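Local coordinates for Mll2253 protein (Mesorhizobium loti, PDB 3Q63), which is of unknown function but belongs to the AHA1 family, whose Bet v 1-like fold suggests a role in ligand binding or in assisting another protein, at residues B[71-79]-B[90-98]; B[8-19]-B[102-113]. All blocks are in the same frame, centred on the assembly; numbering follows the deposited sequence.

How the interactions relate
Both interactions are antiparallel strand pairs of one curved sheet, and they meet where strand 92-100 of interaction 1 lies beside strand 103-113 of interaction 2, into which it turns back, with Thr-94 and Glu-109 joined through their backbones. Interaction 1 lies in the interior of the sheet, whereas interaction 2 brings in 9-17, an outermost strand within the chain, and closes a long loop inside which interaction 1 is nested. Each has a face lined largely by apolar and aromatic side chains, mixed in interaction 2 with a few polar ones. The opposite faces differ: small hydroxyls and a valine in 71-79 with 90-98, long charged and amide side chains in 8-19 with 102-113.

Interaction 1 (B[71-79]-B[90-98])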
loop_
_atom_site.group_PDB
_atom_site.type_symbol
_atom_site.label_atom_id
_atom_site.label_comp_id
_atom_site.label_asym_id
_atom_site.label_seq_id
_atom_site.Cartn_x
_atom_site.Cartn_y
_atom_site.Cartn_z
ATOM N N ASN B 71 -18.621 -3.480 19.600
ATOM C CA ASN B 71 -17.619 -3.438 20.654
ATOM C C ASN B 71 -17.007 -4.791 20.971
ATOM O O ASN B 71 -16.237 -4.901 21.919
ATOM C CB ASN B 71 -18.219 -2.841 21.928
ATOM C CG ASN B 71 -18.900 -1.511 21.682
ATOM O OD1 ASN B 71 -18.352 -0.626 21.021
ATOM N ND2 ASN B 71 -20.103 -1.359 22.220
ATOM N N LYS B 72 -17.326 -5.818 20.189
ATOM C CA LYS B 72 -16.779 -7.144 20.476
ATOM C C LYS B 72 -16.071 -7.850 19.325
ATOM O O LYS B 72 -14.906 -8.238 19.456
ATOM C CB LYS B 72 -17.884 -8.054 21.020
ATOM C CG LYS B 72 -18.469 -7.591 22.347
ATOM C CD LYS B 72 -19.558 -8.536 22.835
ATOM C CE LYS B 72 -20.111 -8.095 24.187
ATOM N NZ LYS B 72 -21.120 -9.063 24.707
ATOM N N THR B 73 -16.770 -8.016 18.204
ATOM C CA THR B 73 -16.201 -8.707 17.053
ATOM C C THR B 73 -16.507 -8.033 15.719
ATOM O O THR B 73 -17.587 -7.475 15.517
ATOM C CB THR B 73 -16.720 -10.162 16.971
ATOM O OG1 THR B 73 -16.541 -10.804 18.238
ATOM C CG2 THR B 73 -15.961 -10.941 15.912
ATOM N N LEU B 74 -15.548 -8.109 14.805
ATOM C CA LEU B 74 -15.698 -7.544 13.479
ATOM C C LEU B 74 -14.892 -8.380 12.492
ATOM O O LEU B 74 -13.697 -8.597 12.684
ATOM C CB LEU B 74 -15.207 -6.095 13.453
ATOM C CG LEU B 74 -15.179 -5.399 12.084
ATOM C CD1 LEU B 74 -16.571 -5.382 11.473
ATOM C CD2 LEU B 74 -14.648 -3.984 12.249
ATOM N N SER B 75 -15.542 -8.856 11.440
ATOM C CA SER B 75 -14.843 -9.651 10.438
ATOM C C SER B 75 -15.265 -9.271 9.035
ATOM O O SER B 75 -16.417 -8.910 8.797
ATOM C CB SER B 75 -15.103 -11.144 10.658
ATOM O OG SER B 75 -14.505 -11.920 9.633
ATOM N N TYR B 76 -14.309 -9.331 8.114
ATOM C CA TYR B 76 -14.558 -9.037 6.710
ATOM C C TYR B 76 -13.497 -9.665 5.822
ATOM O O TYR B 76 -12.372 -9.924 6.278
ATOM C CB TYR B 76 -14.633 -7.521 6.438
ATOM C CG TYR B 76 -13.544 -6.634 7.027
ATOM C CD1 TYR B 76 -13.783 -5.887 8.181
ATOM C CD2 TYR B 76 -12.314 -6.469 6.383
ATOM C CE1 TYR B 76 -12.834 -4.991 8.680
ATOM C CE2 TYR B 76 -11.355 -5.575 6.872
ATOM C CZ TYR B 76 -11.623 -4.838 8.021
ATOM O OH TYR B 76 -10.687 -3.946 8.507
ATOM N N THR B 77 -13.863 -9.927 4.567
ATOM C CA THR B 77 -12.933 -10.513 3.606
ATOM C C THR B 77 -11.887 -9.470 3.258
ATOM O O THR B 77 -12.121 -8.264 3.368
ATOM C CB THR B 77 -13.631 -10.946 2.286
ATOM O OG1 THR B 77 -14.413 -9.853 1.786
ATOM C CG2 THR B 77 -14.526 -12.166 2.503
ATOM N N TRP B 78 -10.737 -9.966 2.825
ATOM C CA TRP B 78 -9.585 -9.150 2.477
ATOM C C TRP B 78 -8.993 -9.896 1.289
ATOM O O TRP B 78 -8.113 -10.746 1.452
ATOM C CB TRP B 78 -8.653 -9.154 3.686
ATOM C CG TRP B 78 -7.419 -8.360 3.593
ATOM C CD1 TRP B 78 -6.297 -8.656 2.870
ATOM C CD2 TRP B 78 -7.117 -7.183 4.343
ATOM N NE1 TRP B 78 -5.312 -7.737 3.137
ATOM C CE2 TRP B 78 -5.790 -6.823 4.038
ATOM C CE3 TRP B 78 -7.841 -6.399 5.249
ATOM C CZ2 TRP B 78 -5.168 -5.711 4.610
ATOM C CZ3 TRP B 78 -7.224 -5.291 5.820
ATOM C CH2 TRP B 78 -5.898 -4.958 5.497
ATOM N N ASN B 79 -9.499 -9.577 0.097
ATOM C CA ASN B 79 -9.100 -10.256 -1.136
ATOM C C ASN B 79 -8.543 -9.406 -2.249
ATOM O O ASN B 79 -8.773 -8.202 -2.324
ATOM C CB ASN B 79 -10.288 -10.993 -1.744
ATOM C CG ASN B 79 -10.976 -11.916 -0.769
ATOM O OD1 ASN B 79 -10.378 -12.398 0.197
ATOM N ND2 ASN B 79 -12.243 -12.195 -1.037
ATOM N N ARG B 90 -6.952 -14.397 -0.935
ATOM C CA ARG B 90 -8.306 -14.675 -0.487
ATOM C C ARG B 90 -8.189 -14.935 1.011
ATOM O O ARG B 90 -7.640 -15.958 1.438
ATOM C CB ARG B 90 -8.846 -15.910 -1.201
ATOM C CG ARG B 90 -10.272 -16.252 -0.852
ATOM C CD ARG B 90 -10.724 -17.480 -1.617
ATOM N NE ARG B 90 -12.110 -17.827 -1.314
ATOM C CZ ARG B 90 -12.534 -18.247 -0.125
ATOM N NH1 ARG B 90 -13.814 -18.534 0.054
ATOM N NH2 ARG B 90 -11.677 -18.388 0.880
ATOM N N SER B 91 -8.692 -14.012 1.819
ATOM C CA SER B 91 -8.566 -14.188 3.260
ATOM C C SER B 91 -9.661 -13.504 4.058
ATOM O O SER B 91 -10.429 -12.689 3.536
ATOM C CB SER B 91 -7.213 -13.648 3.716
ATOM O OG SER B 91 -7.178 -12.235 3.598
ATOM N N VAL B 92 -9.711 -13.843 5.338
ATOM C CA VAL B 92 -10.681 -13.265 6.249
ATOM C C VAL B 92 -9.942 -12.634 7.423
ATOM O O VAL B 92 -9.098 -13.273 8.053
ATOM C CB VAL B 92 -11.655 -14.327 6.814
ATOM C CG1 VAL B 92 -12.579 -13.686 7.836
ATOM C CG2 VAL B 92 -12.459 -14.939 5.686
ATOM N N VAL B 93 -10.261 -11.378 7.700
ATOM C CA VAL B 93 -9.661 -10.650 8.802
ATOM C C VAL B 93 -10.726 -10.520 9.888
ATOM O O VAL B 93 -11.816 -10.021 9.621
ATOM C CB VAL B 93 -9.220 -9.222 8.372
ATOM C CG1 VAL B 93 -8.816 -8.410 9.599
ATOM C CG2 VAL B 93 -8.042 -9.298 7.395
ATOM N N THR B 94 -10.420 -10.978 11.101
ATOM C CA THR B 94 -11.373 -10.891 12.212
ATOM C C THR B 94 -10.726 -10.215 13.422
ATOM O O THR B 94 -9.653 -10.621 13.870
ATOM C CB THR B 94 -11.896 -12.301 12.636
ATOM O OG1 THR B 94 -12.591 -12.910 11.540
ATOM C CG2 THR B 94 -12.856 -12.182 13.823
ATOM N N PHE B 95 -11.375 -9.173 13.936
ATOM C CA PHE B 95 -10.879 -8.444 15.107
ATOM C C PHE B 95 -11.694 -8.884 16.313
ATOM O O PHE B 95 -12.911 -9.035 16.218
ATOM C CB PHE B 95 -11.061 -6.931 14.930
ATOM C CG PHE B 95 -10.299 -6.355 13.773
ATOM C CD1 PHE B 95 -8.954 -6.008 13.908
ATOM C CD2 PHE B 95 -10.921 -6.174 12.542
ATOM C CE1 PHE B 95 -8.240 -5.486 12.827
ATOM C CE2 PHE B 95 -10.217 -5.654 11.452
ATOM C CZ PHE B 95 -8.874 -5.310 11.597
ATOM N N THR B 96 -11.029 -9.096 17.442
ATOM C CA THR B 96 -11.720 -9.501 18.658
ATOM C C THR B 96 -11.307 -8.558 19.784
ATOM O O THR B 96 -10.121 -8.422 20.099
ATOM C CB THR B 96 -11.393 -10.970 19.033
ATOM O OG1 THR B 96 -11.750 -11.824 17.937
ATOM C CG2 THR B 96 -12.188 -11.407 20.269
ATOM N N LEU B 97 -12.300 -7.880 20.354
ATOM C CA LEU B 97 -12.077 -6.927 21.429
ATOM C C LEU B 97 -12.486 -7.551 22.759
ATOM O O LEU B 97 -13.605 -8.047 22.908
ATOM C CB LEU B 97 -12.885 -5.643 21.184
ATOM C CG LEU B 97 -12.467 -4.766 19.998
ATOM C CD1 LEU B 97 -12.734 -5.498 18.685
ATOM C CD2 LEU B 97 -13.226 -3.458 20.032
ATOM N N THR B 98 -11.567 -7.538 23.716
ATOM C CA THR B 98 -11.832 -8.096 25.035
ATOM C C THR B 98 -11.538 -7.010 26.063
ATOM O O THR B 98 -10.405 -6.571 26.204
ATOM C CB THR B 98 -10.931 -9.321 25.325
ATOM O OG1 THR B 98 -11.132 -10.315 24.316
ATOM C CG2 THR B 98 -11.265 -9.918 26.696
#
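Strands 73-77 and 92-98 pair antiparallel inside the curved sheet, between strand 60-69 and strand 103-113. Lys-72 to Trp-78 and Ser-91 to Leu-97 are laced by backbone hydrogen bonds; the one from Leu-97 N to Lys-72 O, 2.8 Å, is almost straight at 178°. On the buried face, the Tyr-76 and Phe-95 rings approach at a slant, planes 51° apart. Tyr-76 OH reaches the edge of the phenylalanine, 3.4 Å from Phe-95 CE2. Its CG sits between backbone N and carbonyl carbon (chi1 47°), which swings the phenol along the strand toward Phe-95; Phe-51 meets the same tyrosine edge-to-face. Further along, Val-93 turns CG2 onto the indole, 3.6 Å from Trp-78 CE3. The indole NE1 is hydrogen-bonded to Trp-57 O of the second subunit, so this end of the pair also takes part in the dimer.

The other face is more polar. Ser-75 OG and Thr-94 OG1 share a hydrogen bond of 2.9 Å across a non-hydrogen-bonded pair, and Val-92 CG1 lies 3.2 Å from Ser-75 OG. Thr-73 and Thr-94 touch through their CG2 methyls. At the end of the ladder Ser-91 OG donates to Trp-78 O over 2.8 Å, lying in the carbonyl plane on a lone pair; the backbone Ser-91 N reaches the same oxygen weakly. Gln-110 also bonds to the serine hydroxyl, tying this end to the next strand. At the start of strand 73-77, Lys-72 and Thr-73 both face Glu-69 in a classic beta bulge. The pair forms part of the curved antiparallel sheet that, wrapped round a long C-terminal helix, here 118-141, marks the Bet v 1-like (SRPBCC) fold to which AHA1-type domains belong.

Interaction 2 (B[8-19]-B[102-113]); sequences NRTVVVERQISH and TGTHLRMEQSGF
Glu-14 and His-105 meet on the solvent-side face of strands 9-17 and 103-113, which pair antiparallel along nearly their whole length. Glu-14 CB sits 3.8 Å from Leu-106 O, with His-105 NE2 close by. The next atom, Glu-14 CG, lies alongside Arg-107 CG at 3.8 Å, the two side chains pointing the same way. CG stands anti to the carbonyl carbon (chi1 -54°) and the side chain then runs extended, carrying the carboxylate past the imidazole. CD comes near both CE1 and NE2 of His-105, and at the tip Glu-14 OE1 arrives at the ring edge, 3.2 Å from His-105 CE1. Carboxylate and ring stand 85° apart, while Arg-15 O lies over one face of the imidazole. Arg-107 turns its guanidinium to Glu-109, NH2 to OE1 3.0 Å, in a salt bridge along its own strand.

The opposite face is largely apolar. Val-11 CG2 packs on Phe-113 CE2 at 3.6 Å, selenomethionine Met-108 bends its CE toward Val-11 and Val-13, and Ile-17 CD1 lies beside Leu-106 CD2; helix 118-141 packs against Val-11 and Met-108. At one end Thr-104 OG1 donates to His-19 O, 2.7 Å, in the carbonyl plane. Here a water accepts from Gln-16 NE2, itself also hydrogen-bonded to Thr-100, and meets Ser-18 OG and Thr-102 OG1. At the other a beta bulge between Arg-9 and Thr-10 shifts the register, and a water bridges Arg-9 O, 2.6 Å away, and Gly-112 N where the ladder weakens. Backbone bonds and apolar contacts thus fasten the outer strand to the sheet; on the solvent side the charged ends of Glu-14 and Arg-107 do not touch, and would probably add only a modest attraction.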
loop_
_atom_site.group_PDB
_atom_site.type_symbol
_atom_site.label_atom_id
_atom_site.label_comp_id
_atom_site.label_asym_id
_atom_site.label_seq_id
_atom_site.Cartn_x
_atom_site.Cartn_y
_atom_site.Cartn_z
ATOM N N ASN B 8 -2.955 -24.227 4.539
ATOM C CA ASN B 8 -3.397 -22.819 4.797
ATOM C C ASN B 8 -2.996 -22.304 6.170
ATOM O O ASN B 8 -3.371 -22.880 7.190
ATOM C CB ASN B 8 -4.913 -22.701 4.647
ATOM C CG ASN B 8 -5.315 -22.205 3.282
ATOM O OD1 ASN B 8 -4.795 -22.671 2.272
ATOM N ND2 ASN B 8 -6.242 -21.253 3.240
ATOM N N ARG B 9 -2.245 -21.206 6.191
ATOM C CA ARG B 9 -1.793 -20.619 7.447
ATOM C C ARG B 9 -2.645 -19.416 7.841
ATOM O O ARG B 9 -3.471 -18.939 7.062
ATOM C CB ARG B 9 -0.322 -20.195 7.349
ATOM C CG ARG B 9 0.625 -21.278 6.820
ATOM C CD ARG B 9 2.035 -21.141 7.411
ATOM N NE ARG B 9 2.055 -21.564 8.813
ATOM C CZ ARG B 9 3.122 -21.533 9.609
ATOM N NH1 ARG B 9 3.011 -21.948 10.867
ATOM N NH2 ARG B 9 4.294 -21.091 9.157
ATOM N N THR B 10 -2.432 -18.926 9.052
ATOM C CA THR B 10 -3.189 -17.790 9.542
ATOM C C THR B 10 -2.296 -16.871 10.355
ATOM O O THR B 10 -1.497 -17.330 11.164
ATOM C CB THR B 10 -4.369 -18.260 10.402
ATOM O OG1 THR B 10 -4.978 -17.130 11.038
ATOM C CG2 THR B 10 -3.890 -19.226 11.462
ATOM N N VAL B 11 -2.423 -15.571 10.121
ATOM C CA VAL B 11 -1.628 -14.593 10.838
ATOM C C VAL B 11 -2.392 -14.076 12.052
ATOM O O VAL B 11 -3.549 -13.671 11.948
ATOM C CB VAL B 11 -1.260 -13.411 9.922
ATOM C CG1 VAL B 11 -0.479 -12.365 10.698
ATOM C CG2 VAL B 11 -0.441 -13.917 8.741
ATOM N N VAL B 12 -1.740 -14.104 13.208
ATOM C CA VAL B 12 -2.363 -13.629 14.438
ATOM C C VAL B 12 -1.497 -12.543 15.068
ATOM O O VAL B 12 -0.288 -12.706 15.208
ATOM C CB VAL B 12 -2.541 -14.776 15.458
ATOM C CG1 VAL B 12 -3.282 -14.260 16.698
ATOM C CG2 VAL B 12 -3.303 -15.920 14.822
ATOM N N VAL B 13 -2.128 -11.431 15.427
ATOM C CA VAL B 13 -1.446 -10.314 16.058
ATOM C C VAL B 13 -2.316 -9.843 17.226
ATOM O O VAL B 13 -3.530 -9.686 17.083
ATOM C CB VAL B 13 -1.219 -9.146 15.064
ATOM C CG1 VAL B 13 -0.534 -7.987 15.768
ATOM C CG2 VAL B 13 -0.351 -9.616 13.891
ATOM N N GLU B 14 -1.698 -9.649 18.388
ATOM C CA GLU B 14 -2.432 -9.215 19.579
ATOM C C GLU B 14 -1.778 -7.977 20.176
ATOM O O GLU B 14 -0.567 -7.789 20.071
ATOM C CB GLU B 14 -2.471 -10.348 20.611
ATOM C CG GLU B 14 -3.023 -11.660 20.055
ATOM C CD GLU B 14 -3.173 -12.747 21.107
ATOM O OE1 GLU B 14 -4.188 -12.742 21.825
ATOM O OE2 GLU B 14 -2.274 -13.609 21.217
ATOM N N ARG B 15 -2.586 -7.137 20.809
ATOM C CA ARG B 15 -2.091 -5.906 21.388
ATOM C C ARG B 15 -2.962 -5.496 22.558
ATOM O O ARG B 15 -4.175 -5.714 22.541
ATOM C CB ARG B 15 -2.110 -4.781 20.340
ATOM C CG ARG B 15 -1.129 -4.940 19.158
ATOM C CD ARG B 15 0.214 -4.274 19.448
ATOM N NE ARG B 15 1.132 -4.315 18.307
ATOM C CZ ARG B 15 1.767 -5.407 17.888
ATOM N NH1 ARG B 15 1.595 -6.564 18.512
ATOM N NH2 ARG B 15 2.580 -5.346 16.841
ATOM N N GLN B 16 -2.343 -4.921 23.581
ATOM C CA GLN B 16 -3.085 -4.431 24.739
ATOM C C GLN B 16 -3.194 -2.933 24.479
ATOM O O GLN B 16 -2.178 -2.244 24.375
ATOM C CB GLN B 16 -2.304 -4.690 26.033
ATOM C CG GLN B 16 -2.922 -4.065 27.275
ATOM C CD GLN B 16 -4.346 -4.533 27.526
ATOM O OE1 GLN B 16 -4.623 -5.735 27.612
ATOM N NE2 GLN B 16 -5.259 -3.582 27.654
ATOM N N ILE B 17 -4.419 -2.438 24.359
ATOM C CA ILE B 17 -4.651 -1.023 24.081
ATOM C C ILE B 17 -5.221 -0.303 25.294
ATOM O O ILE B 17 -6.235 -0.722 25.859
ATOM C CB ILE B 17 -5.618 -0.846 22.880
ATOM C CG1 ILE B 17 -5.030 -1.534 21.640
ATOM C CG2 ILE B 17 -5.847 0.634 22.602
ATOM C CD1 ILE B 17 -5.892 -1.417 20.390
ATOM N N SER B 18 -4.555 0.781 25.685
ATOM C CA SER B 18 -4.951 1.577 26.842
ATOM C C SER B 18 -6.115 2.527 26.567
ATOM O O SER B 18 -6.052 3.716 26.892
ATOM C CB SER B 18 -3.753 2.383 27.352
ATOM O OG SER B 18 -2.766 1.527 27.895
ATOM N N HIS B 19 -7.171 1.997 25.961
ATOM C CA HIS B 19 -8.358 2.771 25.649
ATOM C C HIS B 19 -9.553 1.843 25.798
ATOM O O HIS B 19 -9.423 0.627 25.666
ATOM C CB HIS B 19 -8.281 3.320 24.219
ATOM C CG HIS B 19 -7.175 4.306 24.021
ATOM N ND1 HIS B 19 -7.306 5.641 24.340
ATOM C CD2 HIS B 19 -5.893 4.142 23.614
ATOM C CE1 HIS B 19 -6.153 6.254 24.145
ATOM N NE2 HIS B 19 -5.277 5.366 23.706
ATOM N N THR B 102 -7.421 -1.912 32.285
ATOM C CA THR B 102 -6.772 -0.695 31.804
ATOM C C THR B 102 -7.157 -0.312 30.373
ATOM O O THR B 102 -6.683 0.698 29.849
ATOM C CB THR B 102 -5.216 -0.796 31.879
ATOM O OG1 THR B 102 -4.751 -1.811 30.981
ATOM C CG2 THR B 102 -4.769 -1.142 33.290
ATOM N N GLY B 103 -8.005 -1.110 29.733
ATOM C CA GLY B 103 -8.409 -0.776 28.380
ATOM C C GLY B 103 -9.079 -1.885 27.598
ATOM O O GLY B 103 -10.141 -2.378 27.975
ATOM N N THR B 104 -8.446 -2.291 26.503
ATOM C CA THR B 104 -9.011 -3.326 25.659
ATOM C C THR B 104 -7.940 -4.172 25.008
ATOM O O THR B 104 -6.973 -3.650 24.456
ATOM C CB THR B 104 -9.846 -2.720 24.531
ATOM O OG1 THR B 104 -10.647 -1.649 25.047
ATOM C CG2 THR B 104 -10.751 -3.779 23.929
ATOM N N HIS B 105 -8.115 -5.484 25.071
ATOM C CA HIS B 105 -7.168 -6.381 24.442
ATOM C C HIS B 105 -7.704 -6.679 23.037
ATOM O O HIS B 105 -8.836 -7.132 22.878
ATOM C CB HIS B 105 -7.027 -7.664 25.263
ATOM C CG HIS B 105 -6.199 -8.718 24.597
ATOM N ND1 HIS B 105 -6.683 -9.511 23.580
ATOM C CD2 HIS B 105 -4.913 -9.097 24.789
ATOM C CE1 HIS B 105 -5.734 -10.335 23.177
ATOM N NE2 HIS B 105 -4.649 -10.104 23.893
ATOM N N LEU B 106 -6.885 -6.407 22.025
ATOM C CA LEU B 106 -7.272 -6.616 20.634
ATOM C C LEU B 106 -6.515 -7.767 19.970
ATOM O O LEU B 106 -5.291 -7.847 20.066
ATOM C CB LEU B 106 -7.024 -5.333 19.823
ATOM C CG LEU B 106 -7.268 -5.418 18.310
ATOM C CD1 LEU B 106 -8.741 -5.673 18.059
ATOM C CD2 LEU B 106 -6.824 -4.139 17.606
ATOM N N ARG B 107 -7.250 -8.656 19.308
ATOM C CA ARG B 107 -6.648 -9.770 18.584
ATOM C C ARG B 107 -7.093 -9.652 17.136
ATOM O O ARG B 107 -8.264 -9.382 16.861
ATOM C CB ARG B 107 -7.122 -11.121 19.128
ATOM C CG ARG B 107 -6.458 -12.320 18.447
ATOM C CD ARG B 107 -6.975 -13.648 18.990
ATOM N NE ARG B 107 -8.348 -13.907 18.572
ATOM C CZ ARG B 107 -9.085 -14.923 19.008
ATOM N NH1 ARG B 107 -8.579 -15.782 19.884
ATOM N NH2 ARG B 107 -10.330 -15.078 18.571
HETATM N N MSE B 108 -6.162 -9.840 16.212
HETATM C CA MSE B 108 -6.480 -9.776 14.793
HETATM C C MSE B 108 -6.062 -11.109 14.203
HETATM O O MSE B 108 -4.914 -11.534 14.356
HETATM C CB MSE B 108 -5.704 -8.640 14.131
HETATM C CG MSE B 108 -6.103 -8.317 12.691
HETATM SE SE MSE B 108 -5.692 -9.685 11.360
HETATM C CE MSE B 108 -3.809 -9.956 11.705
ATOM N N GLU B 109 -7.005 -11.785 13.560
ATOM C CA GLU B 109 -6.711 -13.058 12.924
ATOM C C GLU B 109 -7.039 -12.910 11.449
ATOM O O GLU B 109 -8.147 -12.523 11.089
ATOM C CB GLU B 109 -7.559 -14.187 13.513
ATOM C CG GLU B 109 -7.237 -14.551 14.952
ATOM C CD GLU B 109 -8.214 -15.573 15.508
ATOM O OE1 GLU B 109 -9.382 -15.197 15.775
ATOM O OE2 GLU B 109 -7.816 -16.749 15.667
ATOM N N GLN B 110 -6.058 -13.196 10.603
ATOM C CA GLN B 110 -6.235 -13.129 9.163
ATOM C C GLN B 110 -5.849 -14.498 8.614
ATOM O O GLN B 110 -4.670 -14.864 8.598
ATOM C CB GLN B 110 -5.348 -12.044 8.541
ATOM C CG GLN B 110 -5.338 -12.072 7.004
ATOM C CD GLN B 110 -4.689 -10.853 6.386
ATOM O OE1 GLN B 110 -3.732 -10.307 6.929
ATOM N NE2 GLN B 110 -5.195 -10.431 5.227
ATOM N N SER B 111 -6.853 -15.246 8.172
ATOM C CA SER B 111 -6.647 -16.585 7.651
ATOM C C SER B 111 -6.975 -16.656 6.171
ATOM O O SER B 111 -7.656 -15.781 5.641
ATOM C CB SER B 111 -7.542 -17.557 8.403
ATOM O OG SER B 111 -8.886 -17.136 8.273
ATOM N N GLY B 112 -6.501 -17.710 5.510
ATOM C CA GLY B 112 -6.763 -17.880 4.091
ATOM C C GLY B 112 -5.496 -17.940 3.267
ATOM O O GLY B 112 -5.540 -18.153 2.058
ATOM N N PHE B 113 -4.358 -17.746 3.924
ATOM C CA PHE B 113 -3.067 -17.775 3.248
ATOM C C PHE B 113 -2.714 -19.190 2.788
ATOM O O PHE B 113 -2.654 -20.115 3.594
ATOM C CB PHE B 113 -1.982 -17.247 4.190
ATOM C CG PHE B 113 -2.091 -15.776 4.476
ATOM C CD1 PHE B 113 -1.761 -14.840 3.496
ATOM C CD2 PHE B 113 -2.540 -15.323 5.715
ATOM C CE1 PHE B 113 -1.879 -13.479 3.742
ATOM C CE2 PHE B 113 -2.663 -13.962 5.972
ATOM C CZ PHE B 113 -2.331 -13.035 4.984
HETATM O O HOH W 1 -5.709 -20.158 7.374
HETATM O O HOH W 2 -4.181 -1.079 28.533
#